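Local atomic coordinates of excinuclease ABC, subunit A. (Deinococcus radiodurans, PDB entry 2VF7), a protein that binds DNA, zinc and adenine nucleotides as a UvrA-family ABC ATPase, and probably takes part in recognising DNA damage during excision repair. Residues V508-L513 with L544-A549; T526-T529 with G535-T538; E735-K740 with P760-H765; Q794-S799 with P835-A840; V802-P807 with A829-A834. The protein carries 1 engineered substitution. One frame throughout, in Å; residues are numbered along the deposited sequence.

Contact 1 (V508-L513 with L544-A549); sequences VTRNNL and LVDALA. With ADP (adenosine-5'-diphosphate), chain D.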
# COMPACT_ATOMS: atom_id res chain seq x y z
N VAL A 508 25.41 -41.59 5.27
CA VAL A 508 24.59 -40.38 5.28
C VAL A 508 24.51 -39.77 3.88
O VAL A 508 25.40 -39.01 3.48
CB VAL A 508 25.16 -39.34 6.30
CG1 VAL A 508 24.19 -38.17 6.49
CG2 VAL A 508 25.45 -39.99 7.65
N THR A 509 23.46 -40.12 3.13
CA THR A 509 23.18 -39.49 1.83
C THR A 509 22.09 -38.42 1.98
O THR A 509 21.03 -38.68 2.55
CB THR A 509 22.81 -40.54 0.72
OG1 THR A 509 23.82 -41.56 0.66
CG2 THR A 509 22.71 -39.87 -0.66
N ARG A 510 22.37 -37.22 1.47
CA ARG A 510 21.53 -36.03 1.68
C ARG A 510 22.24 -34.78 1.13
O ARG A 510 23.35 -34.45 1.55
CB ARG A 510 21.22 -35.85 3.17
CG ARG A 510 20.03 -34.95 3.49
CD ARG A 510 19.09 -35.62 4.49
NE ARG A 510 17.94 -34.78 4.81
CZ ARG A 510 16.75 -35.22 5.22
NH1 ARG A 510 16.53 -36.53 5.35
NH2 ARG A 510 15.77 -34.36 5.49
N ASN A 511 21.59 -34.12 0.17
CA ASN A 511 22.13 -32.90 -0.45
C ASN A 511 23.55 -33.11 -0.95
O ASN A 511 23.75 -33.85 -1.92
CB ASN A 511 22.04 -31.71 0.51
CG ASN A 511 20.63 -31.42 0.96
OD1 ASN A 511 19.67 -31.89 0.35
ND2 ASN A 511 20.49 -30.64 2.02
N ASN A 512 24.53 -32.49 -0.29
CA ASN A 512 25.95 -32.60 -0.70
C ASN A 512 26.80 -33.69 0.01
O ASN A 512 28.01 -33.79 -0.24
CB ASN A 512 26.66 -31.24 -0.68
CG ASN A 512 27.00 -30.76 0.72
OD1 ASN A 512 26.28 -31.01 1.68
ND2 ASN A 512 28.10 -30.02 0.82
N LEU A 513 26.17 -34.49 0.85
CA LEU A 513 26.82 -35.62 1.51
C LEU A 513 26.48 -36.90 0.75
O LEU A 513 25.31 -37.24 0.62
CB LEU A 513 26.35 -35.75 2.96
CG LEU A 513 26.05 -34.51 3.83
CD1 LEU A 513 25.50 -34.95 5.16
CD2 LEU A 513 27.27 -33.63 4.04
N LEU A 544 21.03 -36.39 11.39
CA LEU A 544 21.12 -36.99 12.71
C LEU A 544 19.73 -37.08 13.31
O LEU A 544 19.23 -38.17 13.55
CB LEU A 544 22.06 -36.19 13.63
CG LEU A 544 22.22 -36.76 15.05
CD1 LEU A 544 22.70 -38.20 15.02
CD2 LEU A 544 23.16 -35.93 15.88
N VAL A 545 19.10 -35.92 13.51
CA VAL A 545 17.81 -35.81 14.19
C VAL A 545 16.74 -36.77 13.68
O VAL A 545 16.11 -37.48 14.47
CB VAL A 545 17.30 -34.34 14.16
CG1 VAL A 545 15.85 -34.25 14.59
CG2 VAL A 545 18.15 -33.48 15.06
N ASP A 546 16.52 -36.82 12.37
CA ASP A 546 15.54 -37.78 11.88
C ASP A 546 16.18 -39.09 11.42
O ASP A 546 15.76 -39.71 10.45
CB ASP A 546 14.53 -37.19 10.87
CG ASP A 546 15.18 -36.38 9.77
OD1 ASP A 546 15.81 -36.99 8.88
OD2 ASP A 546 15.00 -35.13 9.78
N ALA A 547 17.22 -39.49 12.15
CA ALA A 547 17.64 -40.88 12.18
C ALA A 547 17.24 -41.42 13.55
O ALA A 547 16.62 -42.48 13.63
CB ALA A 547 19.15 -41.02 11.95
N LEU A 548 17.55 -40.69 14.62
CA LEU A 548 17.22 -41.17 15.96
C LEU A 548 15.83 -40.79 16.48
O LEU A 548 15.43 -41.26 17.56
CB LEU A 548 18.35 -40.91 16.98
CG LEU A 548 18.77 -39.56 17.54
CD1 LEU A 548 19.80 -39.81 18.64
CD2 LEU A 548 19.38 -38.71 16.49
N ALA A 549 15.09 -39.98 15.73
CA ALA A 549 13.66 -39.81 15.97
C ALA A 549 12.92 -41.06 15.49
O ALA A 549 11.92 -41.46 16.08
CB ALA A 549 13.14 -38.58 15.26
PB ADP D . 25.59 -25.33 6.36
O1B ADP D . 25.46 -23.88 5.99
O2B ADP D . 24.61 -25.85 7.37
O3B ADP D . 27.03 -25.68 6.67
PA ADP D . 23.85 -26.97 4.72
O1A ADP D . 22.79 -26.04 4.24
O2A ADP D . 23.58 -27.92 5.85
O3A ADP D . 25.22 -26.17 5.02
O5' ADP D . 24.17 -27.90 3.44
C5' ADP D . 24.98 -27.43 2.36
C4' ADP D . 24.49 -27.91 1.00
O4' ADP D . 23.21 -28.53 1.09
C3' ADP D . 24.31 -26.69 0.11
O3' ADP D . 24.73 -27.00 -1.21
C2' ADP D . 22.82 -26.42 0.16
O2' ADP D . 22.33 -25.70 -0.98
C1' ADP D . 22.24 -27.81 0.31
N9 ADP D . 20.92 -27.75 0.99
C8 ADP D . 20.72 -27.62 2.32
N7 ADP D . 19.41 -27.61 2.64
C5 ADP D . 18.74 -27.73 1.47
C6 ADP D . 17.31 -27.79 1.06
N6 ADP D . 16.33 -27.71 1.99
N1 ADP D . 17.03 -27.93 -0.26
C2 ADP D . 18.00 -28.00 -1.20
N3 ADP D . 19.32 -27.96 -0.90
C4 ADP D . 19.74 -27.83 0.39
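Arg510, at the strand-to-turn passage, opens a type II' beta turn that ends at Leu513, and it faces Asp546 on helix 536-551. Two backbone bonds between the turn's end residues close it: Leu513 N to Arg510 O at 2.9 Å and Arg510 N to Leu513 O at 3.1 Å. From this turn the arginine reaches for the helix. Its CG stands anti to the backbone N (chi1 -162°), and a bend at chi2 carries the guanidinium across to the acid. The side chain of Asp546 sets out across the line to the strand, yet its carboxylate ends nearer the arginine. NH1 of Arg510 comes within 3.6 Å of OD1 of Asp546, a long salt bridge. The carboxylate and guanidinium planes are 39° apart, and the oxygen lies well out of the guanidinium plane, with no N-H aimed at it. CG of Arg510 packs on CG2 of Thr538, and its side chain also touches Gln542 of the same helix. Next in the turn, the side chains of Asn511 and Asn512 meet ADP. ND2 of Asn511 sits over the five-membered ring of the adenine, 3.0 Å from C8, while OD1 of Asn512 lies 3.6 Å from C4' of the ribose. Asn512 ND2 is held in turn by the carbonyls of Gly810 and Ser534. The strand-to-helix link is therefore electrostatic and undirected, a surface pairing that probably tolerates small shifts, whereas the nucleoside beside it is met by close packing against a well-bonded turn.

Contact 2 (T526-T529 with G535-T538); sequences TSVT and GKST. With ADP (adenosine-5'-diphosphate), chain D.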
# COMPACT_ATOMS: atom_id res chain seq x y z
N THR A 526 29.98 -31.71 21.92
CA THR A 526 30.62 -31.59 20.60
C THR A 526 30.12 -30.37 19.82
O THR A 526 28.92 -30.08 19.77
CB THR A 526 30.38 -32.85 19.70
OG1 THR A 526 30.68 -34.04 20.43
CG2 THR A 526 31.25 -32.83 18.44
N SER A 527 31.07 -29.67 19.19
CA SER A 527 30.81 -28.58 18.26
C SER A 527 31.01 -29.07 16.83
O SER A 527 32.04 -29.63 16.49
CB SER A 527 31.75 -27.41 18.53
OG SER A 527 31.40 -26.72 19.73
N VAL A 528 30.02 -28.84 15.98
CA VAL A 528 30.15 -29.17 14.57
C VAL A 528 30.37 -27.89 13.74
O VAL A 528 29.44 -27.11 13.50
CB VAL A 528 28.93 -29.96 14.08
CG1 VAL A 528 29.08 -30.29 12.62
CG2 VAL A 528 28.76 -31.25 14.92
N THR A 529 31.61 -27.72 13.31
CA THR A 529 32.06 -26.52 12.63
C THR A 529 32.35 -26.71 11.13
O THR A 529 32.33 -27.83 10.62
CB THR A 529 33.31 -25.92 13.35
OG1 THR A 529 34.44 -26.77 13.14
CG2 THR A 529 33.09 -25.79 14.84
N GLY A 535 27.68 -28.44 5.23
CA GLY A 535 26.81 -29.59 5.46
C GLY A 535 26.54 -29.93 6.91
O GLY A 535 25.93 -30.94 7.21
N LYS A 536 26.98 -29.06 7.82
CA LYS A 536 26.77 -29.19 9.27
C LYS A 536 25.29 -29.33 9.62
O LYS A 536 24.86 -30.29 10.28
CB LYS A 536 27.31 -27.94 9.98
CG LYS A 536 28.52 -27.32 9.34
CD LYS A 536 28.99 -26.16 10.16
CE LYS A 536 28.12 -24.92 9.99
NZ LYS A 536 28.38 -24.30 8.66
N SER A 537 24.52 -28.35 9.18
CA SER A 537 23.08 -28.37 9.29
C SER A 537 22.45 -29.61 8.62
O SER A 537 21.50 -30.20 9.16
CB SER A 537 22.51 -27.04 8.77
OG SER A 537 21.24 -27.18 8.17
N THR A 538 22.99 -30.02 7.47
CA THR A 538 22.53 -31.22 6.75
C THR A 538 22.87 -32.50 7.51
O THR A 538 22.09 -33.45 7.50
CB THR A 538 23.12 -31.30 5.31
OG1 THR A 538 23.04 -30.01 4.68
CG2 THR A 538 22.35 -32.27 4.46
PB ADP D . 25.59 -25.33 6.36
O1B ADP D . 25.46 -23.88 5.99
O2B ADP D . 24.61 -25.85 7.37
O3B ADP D . 27.03 -25.68 6.67
PA ADP D . 23.85 -26.97 4.72
O1A ADP D . 22.79 -26.04 4.24
O2A ADP D . 23.58 -27.92 5.85
O3A ADP D . 25.22 -26.17 5.02
O5' ADP D . 24.17 -27.90 3.44
C5' ADP D . 24.98 -27.43 2.36
C4' ADP D . 24.49 -27.91 1.00
O4' ADP D . 23.21 -28.53 1.09
C3' ADP D . 24.31 -26.69 0.11
O3' ADP D . 24.73 -27.00 -1.21
C2' ADP D . 22.82 -26.42 0.16
O2' ADP D . 22.33 -25.70 -0.98
C1' ADP D . 22.24 -27.81 0.31
N9 ADP D . 20.92 -27.75 0.99
C8 ADP D . 20.72 -27.62 2.32
N7 ADP D . 19.41 -27.61 2.64
C5 ADP D . 18.74 -27.73 1.47
C6 ADP D . 17.31 -27.79 1.06
N6 ADP D . 16.33 -27.71 1.99
N1 ADP D . 17.03 -27.93 -0.26
C2 ADP D . 18.00 -28.00 -1.20
N3 ADP D . 19.32 -27.96 -0.90
C4 ADP D . 19.74 -27.83 0.39
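Val528 sets CG1 anti to its backbone N (chi1 180°), and Lys536, extended at chi2, folds at chi3 (-76°) and chi4 (-74°); together these torsions lay the lysine chain against the end of strand 525-529 and curl its amine back to the nucleotide. The two side chains slide past each other in opposite directions. CG1 of Val528 touches CB of Lys536 at 4.0 Å, and farther out CD of Lys536 lies 3.5 Å from the carbonyl O of Val528. Across the strand-helix gap the contact is thus apolar carbon against side chain and backbone, while the polar work is done at the far end. There NZ of Lys536 gives a 2.8 Å hydrogen bond to O3B of the ADP beta phosphate, and a further bond to Gly530 O helps fix its place. O3B is gripped a second time by Gly535 N, at 3.2 Å and nearly straight. Ser537 N also reaches the beta phosphate, through an oxygen whose position is less sure. One phosphate inward, Thr538 OG1 makes a 2.5 Å bond to O2A of ADP, so short that its exact length is doubtful, and its backbone N adds a weak one. An alanine in place of Lys536 would probably leave O3B without its charged mate and Val528 O without the methylene group beside it. Strand, glycine-rich loop and helix, with backbone amides at the helix start turned to the phosphates, are the hallmarks of a P-loop (Walker A) in an ABC ATPase, here holding ADP.

Contact 3 (E735-K740 with P760-H765); sequences EAQRIK and PTTGLH
The guanidinium of Arg738 is overlapped on one face by the methyl CD1 of Leu764, which stands 3.3 Å above its plane and is displaced toward the rim. This joins two recognisable elements of the ABC ATPase: helix 733-743, which begins within an LSGGE sequence of the signature type, and the loop 760-765 directly after the Walker B-like strand 753-758, where the D-loop of this family is expected. The two side chains cross at a slant, and the bend at chi3 (-82°) brings the flat head of Arg738 over the leucine; NE and CZ of Arg738 are each 3.4 Å from that methyl. Two conformers were deposited for this arginine, so the overlap holds for one of them and is less certain. Its NE is bonded first to Gly734 O of its own helix. A water also accepts weakly from NE of Arg738 at 3.1 Å, and lies 3.2 Å from Thr762 O, a possible bridge between helix and loop beside this overlap. One residue back, Gln737 lies extended, its CG anti to the backbone N (chi1 -175°), and its amide reaches Pro760, with NE2 of Gln737 3.8 Å from CA of Pro760. The same NE2 is bonded to Asp758 O, which fixes how the amide is turned and presents its oxygen to the loop. A type II turn from Thr761 to Leu764 carries Thr762 to that oxygen. The two side chains cross at about a right angle, and Thr762 OG1 donates a weak hydrogen bond of 3.4 Å to OE1 of Gln737.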
# COMPACT_ATOMS: atom_id res chain seq x y z
N GLU A 735 16.16 -15.44 22.07
CA GLU A 735 15.27 -15.40 23.25
C GLU A 735 14.38 -16.62 23.26
O GLU A 735 14.23 -17.23 24.31
CB GLU A 735 14.41 -14.14 23.27
CG GLU A 735 15.18 -12.93 23.77
CD GLU A 735 14.54 -11.56 23.47
OE1 GLU A 735 13.44 -11.46 22.90
OE2 GLU A 735 15.16 -10.56 23.85
N ALA A 736 13.82 -17.00 22.11
CA ALA A 736 12.98 -18.21 22.02
C ALA A 736 13.76 -19.51 22.18
O ALA A 736 13.24 -20.48 22.77
CB ALA A 736 12.20 -18.23 20.73
N GLN A 737 14.97 -19.56 21.64
CA GLN A 737 15.83 -20.74 21.79
C GLN A 737 16.15 -21.03 23.27
O GLN A 737 16.05 -22.17 23.72
CB GLN A 737 17.14 -20.57 20.99
CG GLN A 737 18.03 -21.83 21.00
CD GLN A 737 18.96 -21.96 19.79
OE1 GLN A 737 19.11 -21.03 18.98
NE2 GLN A 737 19.58 -23.14 19.65
N ARG A 738 16.52 -19.99 24.00
CA ARG A 738 16.85 -20.09 25.42
C ARG A 738 15.66 -20.42 26.32
O ARG A 738 15.85 -21.00 27.36
CB ARG A 738 17.55 -18.81 25.89
CG ARG A 738 18.96 -18.61 25.35
CD ARG A 738 19.59 -17.33 25.88
NE ARG A 738 19.18 -16.14 25.12
CZ ARG A 738 19.27 -14.88 25.58
NH1 ARG A 738 19.73 -14.62 26.81
NH2 ARG A 738 18.90 -13.86 24.80
N ILE A 739 14.45 -20.05 25.93
CA ILE A 739 13.23 -20.42 26.67
C ILE A 739 12.99 -21.93 26.56
O ILE A 739 12.67 -22.60 27.56
CB ILE A 739 11.97 -19.63 26.16
CG1 ILE A 739 12.22 -18.12 26.19
CG2 ILE A 739 10.71 -19.98 26.93
CD1 ILE A 739 11.01 -17.29 25.76
N LYS A 740 13.17 -22.46 25.35
CA LYS A 740 12.99 -23.88 25.05
C LYS A 740 14.02 -24.71 25.79
O LYS A 740 13.71 -25.80 26.27
CB LYS A 740 13.15 -24.15 23.56
CG LYS A 740 12.02 -23.65 22.67
CD LYS A 740 12.53 -23.62 21.26
CE LYS A 740 11.67 -22.78 20.38
NZ LYS A 740 10.67 -23.62 19.68
N PRO A 760 23.72 -22.13 19.43
CA PRO A 760 22.93 -21.75 20.63
C PRO A 760 23.14 -20.32 21.15
O PRO A 760 22.40 -19.86 22.04
CB PRO A 760 23.36 -22.78 21.68
CG PRO A 760 24.06 -23.87 20.92
CD PRO A 760 24.68 -23.21 19.73
N THR A 761 24.13 -19.62 20.61
CA THR A 761 24.46 -18.27 21.05
C THR A 761 23.98 -17.22 20.04
O THR A 761 24.56 -16.13 19.95
CB THR A 761 25.99 -18.11 21.33
OG1 THR A 761 26.75 -18.23 20.11
CG2 THR A 761 26.48 -19.15 22.36
N THR A 762 22.93 -17.56 19.29
CA THR A 762 22.34 -16.61 18.35
C THR A 762 21.83 -15.38 19.12
O THR A 762 21.12 -15.52 20.12
CB THR A 762 21.21 -17.24 17.48
OG1 THR A 762 20.26 -17.94 18.31
CG2 THR A 762 21.80 -18.24 16.47
N GLY A 763 22.25 -14.19 18.68
CA GLY A 763 21.85 -12.95 19.33
C GLY A 763 22.46 -12.74 20.70
O GLY A 763 21.93 -11.97 21.50
N LEU A 764 23.57 -13.41 20.97
CA LEU A 764 24.24 -13.29 22.26
C LEU A 764 25.55 -12.51 22.17
O LEU A 764 26.35 -12.70 21.25
CB LEU A 764 24.46 -14.66 22.90
CG LEU A 764 23.52 -15.14 24.03
CD1 LEU A 764 22.08 -15.10 23.62
CD2 LEU A 764 23.88 -16.54 24.50
N HIS A 765 25.75 -11.65 23.16
CA HIS A 765 26.98 -10.90 23.31
C HIS A 765 28.11 -11.84 23.80
O HIS A 765 27.84 -12.84 24.46
CB HIS A 765 26.71 -9.74 24.28
CG HIS A 765 27.83 -8.76 24.37
ND1 HIS A 765 28.82 -8.85 25.33
CD2 HIS A 765 28.12 -7.67 23.63
CE1 HIS A 765 29.67 -7.85 25.17
NE2 HIS A 765 29.27 -7.12 24.15
O HOH W 1 19.98 -17.46 22.42

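Contact 4 (Q794-S799 with P835-A840); sequences QVVAAS and PYLRAA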
# COMPACT_ATOMS: atom_id res chain seq x y z
N GLN A 794 34.80 -18.93 20.13
CA GLN A 794 34.68 -18.74 21.59
C GLN A 794 34.06 -19.98 22.23
O GLN A 794 34.54 -20.48 23.23
CB GLN A 794 33.82 -17.49 21.91
CG GLN A 794 33.71 -17.13 23.42
CD GLN A 794 32.63 -16.07 23.72
OE1 GLN A 794 31.71 -15.84 22.92
NE2 GLN A 794 32.72 -15.44 24.90
N VAL A 795 32.99 -20.47 21.60
CA VAL A 795 32.23 -21.61 22.08
C VAL A 795 32.89 -22.94 21.70
O VAL A 795 32.86 -23.89 22.48
CB VAL A 795 30.79 -21.57 21.53
CG1 VAL A 795 30.09 -22.92 21.73
CG2 VAL A 795 30.01 -20.47 22.20
N VAL A 796 33.45 -22.99 20.50
CA VAL A 796 34.16 -24.17 20.00
C VAL A 796 35.43 -24.47 20.82
O VAL A 796 35.84 -25.61 20.94
CB VAL A 796 34.46 -24.00 18.49
CG1 VAL A 796 35.26 -25.19 17.92
CG2 VAL A 796 33.17 -23.85 17.73
N ALA A 797 36.01 -23.43 21.40
CA ALA A 797 37.20 -23.52 22.21
C ALA A 797 36.94 -24.13 23.61
O ALA A 797 37.88 -24.54 24.29
CB ALA A 797 37.84 -22.15 22.33
N ALA A 798 35.68 -24.16 24.04
CA ALA A 798 35.34 -24.79 25.32
C ALA A 798 34.52 -26.08 25.18
O ALA A 798 33.97 -26.59 26.17
CB ALA A 798 34.64 -23.80 26.23
N SER A 799 34.46 -26.63 23.97
CA SER A 799 33.89 -27.97 23.75
C SER A 799 34.82 -29.03 24.32
O SER A 799 35.91 -28.71 24.79
CB SER A 799 33.70 -28.21 22.27
OG SER A 799 32.84 -27.22 21.74
N PRO A 835 43.26 -22.51 11.88
CA PRO A 835 43.92 -21.27 12.30
C PRO A 835 43.09 -20.38 13.24
O PRO A 835 43.65 -19.83 14.19
CB PRO A 835 44.18 -20.54 10.97
CG PRO A 835 43.42 -21.30 9.93
CD PRO A 835 43.34 -22.69 10.42
N TYR A 836 41.79 -20.27 12.99
CA TYR A 836 40.87 -19.44 13.79
C TYR A 836 40.56 -20.04 15.16
O TYR A 836 40.41 -19.30 16.14
CB TYR A 836 39.56 -19.18 13.01
CG TYR A 836 39.78 -18.36 11.76
CD1 TYR A 836 39.85 -18.96 10.51
CD2 TYR A 836 39.96 -16.96 11.85
CE1 TYR A 836 40.07 -18.20 9.37
CE2 TYR A 836 40.17 -16.20 10.72
CZ TYR A 836 40.23 -16.82 9.47
OH TYR A 836 40.48 -16.07 8.33
N LEU A 837 40.46 -21.36 15.22
CA LEU A 837 40.33 -22.08 16.49
C LEU A 837 41.60 -21.83 17.31
O LEU A 837 41.52 -21.54 18.50
CB LEU A 837 40.12 -23.58 16.27
CG LEU A 837 39.12 -24.38 17.12
CD1 LEU A 837 39.41 -25.85 17.00
CD2 LEU A 837 39.04 -23.98 18.59
N ARG A 838 42.75 -21.94 16.65
CA ARG A 838 44.06 -21.70 17.27
C ARG A 838 44.22 -20.29 17.88
O ARG A 838 44.72 -20.16 18.99
CB ARG A 838 45.14 -21.97 16.22
CG ARG A 838 46.55 -22.04 16.72
CD ARG A 838 47.52 -21.96 15.52
NE ARG A 838 47.21 -22.97 14.49
CZ ARG A 838 47.27 -22.76 13.18
NH1 ARG A 838 47.62 -21.58 12.69
NH2 ARG A 838 46.97 -23.77 12.35
N ALA A 839 43.80 -19.25 17.16
CA ALA A 839 43.78 -17.88 17.69
C ALA A 839 42.89 -17.74 18.94
O ALA A 839 43.22 -16.98 19.86
CB ALA A 839 43.35 -16.91 16.60
N ALA A 840 41.76 -18.46 18.94
CA ALA A 840 40.82 -18.58 20.07
C ALA A 840 41.39 -19.29 21.29
O ALA A 840 41.04 -18.98 22.43
CB ALA A 840 39.58 -19.30 19.62
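Leu837 of the C-terminal helix 834-840 provides the main bump, pushing its branched end against Val796 and Ala797 where helix 793-796 gives way to a type I turn. The hollow that receives it is shallow: CG1 of Val796 forms one wall, and the backbone and methyl of Ala797 form the other. CD2 of Leu837 lies between them, 4.0 Å from CG1 of Val796 and 4.1 Å from CA of Ala797. Its CG presses on the valine as well, also at 4.0 Å from CG1 of Val796, and the two side chains cross at about a right angle. The leucine's chi1 of -139° falls short of a staggered position, and with it the tip comes nearer the turn than the outset of the side chain would suggest. One helical turn on, two small residues meet: CB of Ala797 and CB of Ala840 are 4.3 Å apart. Val796 also packs on Ser527 and Thr529 of strand 525-529, so the valine lies between the sheet and the last helix. With carbon meeting carbon throughout, the contact rests on dispersion and on partial burial of apolar surface.

Contact 5 (V802-P807 with A829-A834); sequences VLDIGP and AGSVTA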
# COMPACT_ATOMS: atom_id res chain seq x y z
N VAL A 802 35.38 -31.90 18.64
CA VAL A 802 35.05 -31.04 17.48
C VAL A 802 35.01 -31.82 16.16
O VAL A 802 35.87 -32.65 15.90
CB VAL A 802 36.04 -29.82 17.31
CG1 VAL A 802 35.71 -29.02 16.05
CG2 VAL A 802 36.03 -28.90 18.53
N LEU A 803 34.00 -31.55 15.34
CA LEU A 803 33.85 -32.14 14.01
C LEU A 803 33.89 -31.06 12.92
O LEU A 803 32.93 -30.32 12.73
CB LEU A 803 32.54 -32.93 13.90
CG LEU A 803 32.50 -34.45 14.13
CD1 LEU A 803 32.93 -34.85 15.53
CD2 LEU A 803 31.09 -34.94 13.89
N ASP A 804 35.00 -30.99 12.20
CA ASP A 804 35.13 -30.00 11.13
C ASP A 804 34.62 -30.60 9.83
O ASP A 804 35.11 -31.63 9.38
CB ASP A 804 36.59 -29.55 10.98
CG ASP A 804 36.71 -28.26 10.22
OD1 ASP A 804 35.98 -27.32 10.55
OD2 ASP A 804 37.55 -28.17 9.30
N ILE A 805 33.63 -29.96 9.24
CA ILE A 805 32.94 -30.51 8.09
C ILE A 805 33.35 -29.81 6.81
O ILE A 805 33.54 -28.59 6.79
CB ILE A 805 31.41 -30.47 8.29
CG1 ILE A 805 30.98 -31.41 9.43
CG2 ILE A 805 30.67 -30.80 7.00
CD1 ILE A 805 31.53 -32.87 9.36
N GLY A 806 33.50 -30.63 5.77
CA GLY A 806 33.75 -30.25 4.36
C GLY A 806 34.77 -29.17 4.16
O GLY A 806 34.79 -28.20 4.94
N PRO A 807 35.62 -29.29 3.12
CA PRO A 807 36.59 -28.24 2.80
C PRO A 807 35.87 -26.91 2.53
O PRO A 807 36.03 -25.96 3.30
CB PRO A 807 37.27 -28.75 1.52
CG PRO A 807 37.08 -30.20 1.54
CD PRO A 807 35.74 -30.44 2.21
N ALA A 829 45.41 -30.39 9.45
CA ALA A 829 45.79 -30.03 8.09
C ALA A 829 44.58 -30.10 7.17
O ALA A 829 43.68 -30.95 7.35
CB ALA A 829 46.90 -30.97 7.58
N GLY A 830 44.55 -29.20 6.19
CA GLY A 830 43.43 -29.10 5.27
C GLY A 830 42.17 -28.73 6.00
O GLY A 830 41.11 -29.26 5.70
N SER A 831 42.29 -27.83 6.98
CA SER A 831 41.16 -27.28 7.73
C SER A 831 41.19 -25.77 7.59
O SER A 831 42.25 -25.14 7.69
CB SER A 831 41.25 -27.66 9.21
OG SER A 831 40.06 -27.33 9.90
N VAL A 832 40.03 -25.18 7.34
CA VAL A 832 39.95 -23.74 7.20
C VAL A 832 39.61 -23.07 8.54
O VAL A 832 39.95 -21.90 8.76
CB VAL A 832 39.01 -23.35 6.00
CG1 VAL A 832 38.09 -22.21 6.34
CG2 VAL A 832 39.85 -23.01 4.74
N THR A 833 38.98 -23.82 9.45
CA THR A 833 38.73 -23.32 10.80
C THR A 833 39.92 -23.43 11.75
O THR A 833 39.98 -22.69 12.73
CB THR A 833 37.50 -23.99 11.48
OG1 THR A 833 37.93 -24.75 12.62
CG2 THR A 833 36.69 -24.85 10.52
N ALA A 834 40.86 -24.35 11.46
CA ALA A 834 42.01 -24.59 12.34
C ALA A 834 42.70 -23.32 12.81
O ALA A 834 42.70 -23.07 14.02
CB ALA A 834 43.01 -25.54 11.70
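Ser831 OG gives Asp804 OD2 a hydrogen bond of 2.7 Å, the shortest sound polar link across this contact. It ties strand 801-805, an inner strand of the six-stranded mixed sheet of the ABC ATPase core, to the loop that leads into helix 834-840. The serine comes in from above the carboxylate, 61° out of its plane. Asp804 sets out toward the loop, and with CG anti to the backbone N (chi1 -162°) the carboxylate is carried off the sheet toward the serine. The other oxygen, OD1, is bonded to Thr529 OG1 on the neighbouring strand 525-529, so the two ends of the carboxylate serve different partners and its rotation is fixed by both. Thr833 points back at the acid, but its CG2 is modelled too near OD1 for that approach to be trusted. Val832 adds looser cover at the margin. With a leucine here in place of Asp804, Ser831 OG and Thr529 OG1 would probably lose their shared acceptor, and the loop one of its ties to the strand. The serine hydroxyl acts in two ways. While its proton goes to the acid, its oxygen takes part in capping the coming helix, so Asp804 probably helps to orient the capping hydroxyl. That capping bond is weak: Ala834 N reaches Ser831 OG at 3.5 Å, with an N-H...acceptor angle of 138°.

Overall arrangement
Contacts 2 and 5 meet in one mixed sheet, where strands 525-529 and 801-805 are neighbours; the centres of the two contacts lie 11 Å apart. Contacts 1 and 2 share helix 536-551 and the same ADP, with centres 12 Å apart and contact 2 nested within the loop that contact 1 closes. Contact 5 is nested likewise inside contact 4, which packs on contact 2 through Ser527 and Thr529. Contact 3 comes between the two nests along the chain, 18 Å from contact 2 between centres; it touches contact 4 and lies toward the other ADP. One nucleotide-binding core thus joins its P-loop to the C-terminal helix and to the vicinity of the second ADP site.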